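Local coordinates for response regulator receiver protein (Paraburkholderia phymatum, PDB 5TE9), which probably acts as a phosphorylation-dependent switch in two-component signalling, its CheY-like receiver domain accepting a phosphoryl group on an aspartate, at residues 56-61 / 66-71. Numbering follows the deposited sequence.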
ATOM      1  N   MET A  56     -20.172  16.186 -10.072  1.00 62.77           N
ATOM      2  CA  MET A  56     -19.893  17.611 -10.200  1.00 69.99           C
ATOM      3  C   MET A  56     -20.314  18.384  -8.955  1.00 72.66           C
ATOM      4  O   MET A  56     -19.690  19.393  -8.616  1.00 75.23           O
ATOM      5  CB  MET A  56     -20.590  18.165 -11.442  1.00 70.59           C
ATOM      6  CG  MET A  56     -20.164  17.464 -12.713  1.00 67.73           C
ATOM      7  SD  MET A  56     -18.365  17.384 -12.850  1.00 60.79           S
ATOM      8  CE  MET A  56     -17.966  19.134 -12.932  1.00 59.75           C
ATOM      9  N   GLU A  57     -21.365  17.937  -8.268  1.00 70.39           N
ATOM     10  CA  GLU A  57     -21.730  18.561  -7.000  1.00 71.89           C
ATOM     11  C   GLU A  57     -20.599  18.427  -5.987  1.00 70.66           C
ATOM     12  O   GLU A  57     -20.330  19.352  -5.212  1.00 74.00           O
ATOM     13  CB  GLU A  57     -23.009  17.924  -6.463  1.00 72.60           C
ATOM     14  CG  GLU A  57     -24.211  18.836  -6.433  1.00 78.79           C
ATOM     15  CD  GLU A  57     -25.509  18.088  -6.183  1.00 86.76           C
ATOM     16  OE1 GLU A  57     -25.465  16.941  -5.684  1.00 84.75           O
ATOM     17  OE2 GLU A  57     -26.581  18.655  -6.495  1.00 97.39           O
ATOM     18  N   PHE A  58     -19.930  17.272  -5.986  1.00 63.98           N
ATOM     19  CA  PHE A  58     -18.793  17.044  -5.102  1.00 58.80           C
ATOM     20  C   PHE A  58     -17.615  17.941  -5.465  1.00 59.04           C
ATOM     21  O   PHE A  58     -17.098  18.678  -4.620  1.00 54.68           O
ATOM     22  CB  PHE A  58     -18.380  15.583  -5.187  1.00 59.13           C
ATOM     23  CG  PHE A  58     -17.535  15.127  -4.038  1.00 55.34           C
ATOM     24  CD1 PHE A  58     -18.126  14.710  -2.856  1.00 54.21           C
ATOM     25  CD2 PHE A  58     -16.157  15.123  -4.137  1.00 54.60           C
ATOM     26  CE1 PHE A  58     -17.345  14.285  -1.793  1.00 59.17           C
ATOM     27  CE2 PHE A  58     -15.372  14.698  -3.082  1.00 53.40           C
ATOM     28  CZ  PHE A  58     -15.965  14.282  -1.907  1.00 54.31           C
ATOM     29  N   LEU A  59     -17.178  17.891  -6.724  1.00 52.33           N
ATOM     30  CA  LEU A  59     -16.030  18.683  -7.149  1.00 52.18           C
ATOM     31  C   LEU A  59     -16.254  20.168  -6.891  1.00 63.31           C
ATOM     32  O   LEU A  59     -15.420  20.838  -6.267  1.00 63.55           O
ATOM     33  CB  LEU A  59     -15.748  18.415  -8.626  1.00 51.28           C
ATOM     34  CG  LEU A  59     -15.396  16.934  -8.807  1.00 54.29           C
ATOM     35  CD1 LEU A  59     -15.285  16.581 -10.270  1.00 54.97           C
ATOM     36  CD2 LEU A  59     -14.103  16.597  -8.053  1.00 44.79           C
ATOM     37  N   ARG A  60     -17.391  20.697  -7.346  1.00 64.95           N
ATOM     38  CA  ARG A  60     -17.678  22.106  -7.138  1.00 73.78           C
ATOM     39  C   ARG A  60     -18.010  22.417  -5.685  1.00 78.49           C
ATOM     40  O   ARG A  60     -18.067  23.595  -5.315  1.00 86.12           O
ATOM     41  CB  ARG A  60     -18.822  22.536  -8.063  1.00 77.68           C
ATOM     42  CG  ARG A  60     -18.605  22.128  -9.513  1.00 76.83           C
ATOM     43  CD  ARG A  60     -19.754  22.563 -10.399  1.00 86.82           C
ATOM     44  NE  ARG A  60     -19.589  22.134 -11.788  1.00 92.03           N
ATOM     45  CZ  ARG A  60     -18.769  22.713 -12.663  1.00 95.04           C
ATOM     46  NH1 ARG A  60     -18.021  23.742 -12.292  1.00 96.70           N
ATOM     47  NH2 ARG A  60     -18.692  22.259 -13.908  1.00 95.54           N
ATOM     48  N   ARG A  61     -18.219  21.389  -4.863  1.00 76.88           N
ATOM     49  CA  ARG A  61     -18.511  21.549  -3.440  1.00 78.62           C
ATOM     50  C   ARG A  61     -19.756  22.410  -3.245  1.00 80.75           C
ATOM     51  O   ARG A  61     -19.740  23.430  -2.555  1.00 85.13           O
ATOM     52  CB  ARG A  61     -17.289  22.100  -2.693  1.00 78.45           C
ATOM     53  CG  ARG A  61     -16.036  21.234  -2.961  1.00 70.03           C
ATOM     54  CD  ARG A  61     -14.792  21.648  -2.196  1.00 68.65           C
ATOM     55  NE  ARG A  61     -14.187  22.860  -2.726  1.00 73.34           N
ATOM     56  CZ  ARG A  61     -13.015  23.334  -2.326  1.00 72.63           C
ATOM     57  NH1 ARG A  61     -12.328  22.684  -1.399  1.00 71.10           N
ATOM     58  NH2 ARG A  61     -12.527  24.451  -2.850  1.00 73.38           N
ATOM     59  N   SER A  66     -21.397  20.776   0.066  1.00 74.73           N
ATOM     60  CA  SER A  66     -20.814  22.096   0.259  1.00 81.06           C
ATOM     61  C   SER A  66     -19.517  22.054   1.056  1.00 80.56           C
ATOM     62  O   SER A  66     -18.725  22.997   0.970  1.00 83.38           O
ATOM     63  CB  SER A  66     -21.819  23.009   0.952  1.00 92.62           C
ATOM     64  OG  SER A  66     -22.193  22.471   2.207  1.00 98.39           O
ATOM     65  N   ASP A  67     -19.273  20.983   1.820  1.00 79.18           N
ATOM     66  CA  ASP A  67     -18.043  20.829   2.588  1.00 71.34           C
ATOM     67  C   ASP A  67     -17.250  19.603   2.154  1.00 73.72           C
ATOM     68  O   ASP A  67     -16.543  18.999   2.956  1.00 73.04           O
ATOM     69  CB  ASP A  67     -18.344  20.765   4.081  1.00 74.85           C
ATOM     70  CG  ASP A  67     -18.493  22.141   4.703  1.00 86.27           C
ATOM     71  OD1 ASP A  67     -17.514  22.927   4.667  1.00 85.35           O
ATOM     72  OD2 ASP A  67     -19.592  22.435   5.220  1.00 85.97           O
ATOM     73  N   ALA A  68     -17.353  19.226   0.889  1.00 73.77           N
ATOM     74  CA  ALA A  68     -16.540  18.135   0.384  1.00 68.63           C
ATOM     75  C   ALA A  68     -15.069  18.540   0.381  1.00 63.86           C
ATOM     76  O   ALA A  68     -14.740  19.710   0.188  1.00 66.81           O
ATOM     77  CB  ALA A  68     -16.963  17.746  -1.032  1.00 65.24           C
ATOM     78  N   PRO A  69     -14.166  17.590   0.599  1.00 58.64           N
ATOM     79  CA  PRO A  69     -12.742  17.861   0.387  1.00 58.15           C
ATOM     80  C   PRO A  69     -12.393  17.687  -1.078  1.00 54.08           C
ATOM     81  O   PRO A  69     -12.969  16.853  -1.775  1.00 47.66           O
ATOM     82  CB  PRO A  69     -12.050  16.792   1.247  1.00 56.69           C
ATOM     83  CG  PRO A  69     -13.156  15.868   1.740  1.00 57.55           C
ATOM     84  CD  PRO A  69     -14.400  16.197   0.991  1.00 58.73           C
ATOM     85  N   ARG A  70     -11.452  18.501  -1.551  1.00 59.79           N
ATOM     86  CA  ARG A  70     -10.894  18.284  -2.877  1.00 61.38           C
ATOM     87  C   ARG A  70     -10.309  16.883  -2.950  1.00 53.97           C
ATOM     88  O   ARG A  70      -9.521  16.503  -2.077  1.00 58.48           O
ATOM     89  CB  ARG A  70      -9.793  19.295  -3.184  1.00 74.78           C
ATOM     90  CG  ARG A  70     -10.244  20.731  -3.263  1.00 93.77           C
ATOM     91  CD  ARG A  70      -9.079  21.621  -3.677  1.00103.94           C
ATOM     92  NE  ARG A  70      -8.277  21.026  -4.747  1.00101.50           N
ATOM     93  CZ  ARG A  70      -8.659  20.947  -6.021  1.00 94.28           C
ATOM     94  NH1 ARG A  70      -9.849  21.410  -6.395  1.00 92.04           N
ATOM     95  NH2 ARG A  70      -7.851  20.397  -6.921  1.00 88.87           N
ATOM     96  N   PRO A  71     -10.672  16.078  -3.941  1.00 44.66           N
ATOM     97  CA  PRO A  71     -10.000  14.797  -4.129  1.00 37.59           C
ATOM     98  C   PRO A  71      -8.627  14.988  -4.753  1.00 49.29           C
ATOM     99  O   PRO A  71      -8.363  15.974  -5.443  1.00 50.48           O
ATOM    100  CB  PRO A  71     -10.937  14.034  -5.075  1.00 36.71           C
ATOM    101  CG  PRO A  71     -11.569  15.107  -5.871  1.00 44.56           C
ATOM    102  CD  PRO A  71     -11.737  16.295  -4.933  1.00 45.71           C
TER
HETATM  103  O   HOH W   1     -13.948  18.489  -3.829  1.00 52.55           O
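The phenyl ring of F58 carries the methyl of A68 over the centre of one face, a CH-pi contact in which CB stands 3.6 Å from the ring centroid and 13° off the normal. At the ring's edge, near its plane, comes P71 CD, while P69 CD lies 3.8 Å from F58 CZ. The R61 guanidinium is covered on one face by the aliphatic part of R70, whose CG approaches R61 NH1 to 3.4 Å; A68 O lies at its edge, near the plane, but makes its close contact with R61 CD, at 3.1 Å, a carbon, not an N-H. With CG anti to the backbone N (chi1 -162°), F58 brings its ring up against the loop. A chain reversal from helix to strand is built into the alternating beta-alpha topology of the CheY-like receiver fold: helix 52-60 ends in a Schellman motif at R61, where phi turns positive, and the chain doubles back to enter strand 71-76. Where the chain comes back, the CA-H of S66 makes a nearly straight contact with R61 O. Deeper in, a methyl of L59, CD2, meets P71 CG at 3.7 Å, the two side chains crossing at about a right angle, and L21 of strand 19-23 touches both. Between helix and loop, one water donates to P69 O at 2.8 Å and, at a longer 3.3 Å, to F58 O, bridging the two backbones.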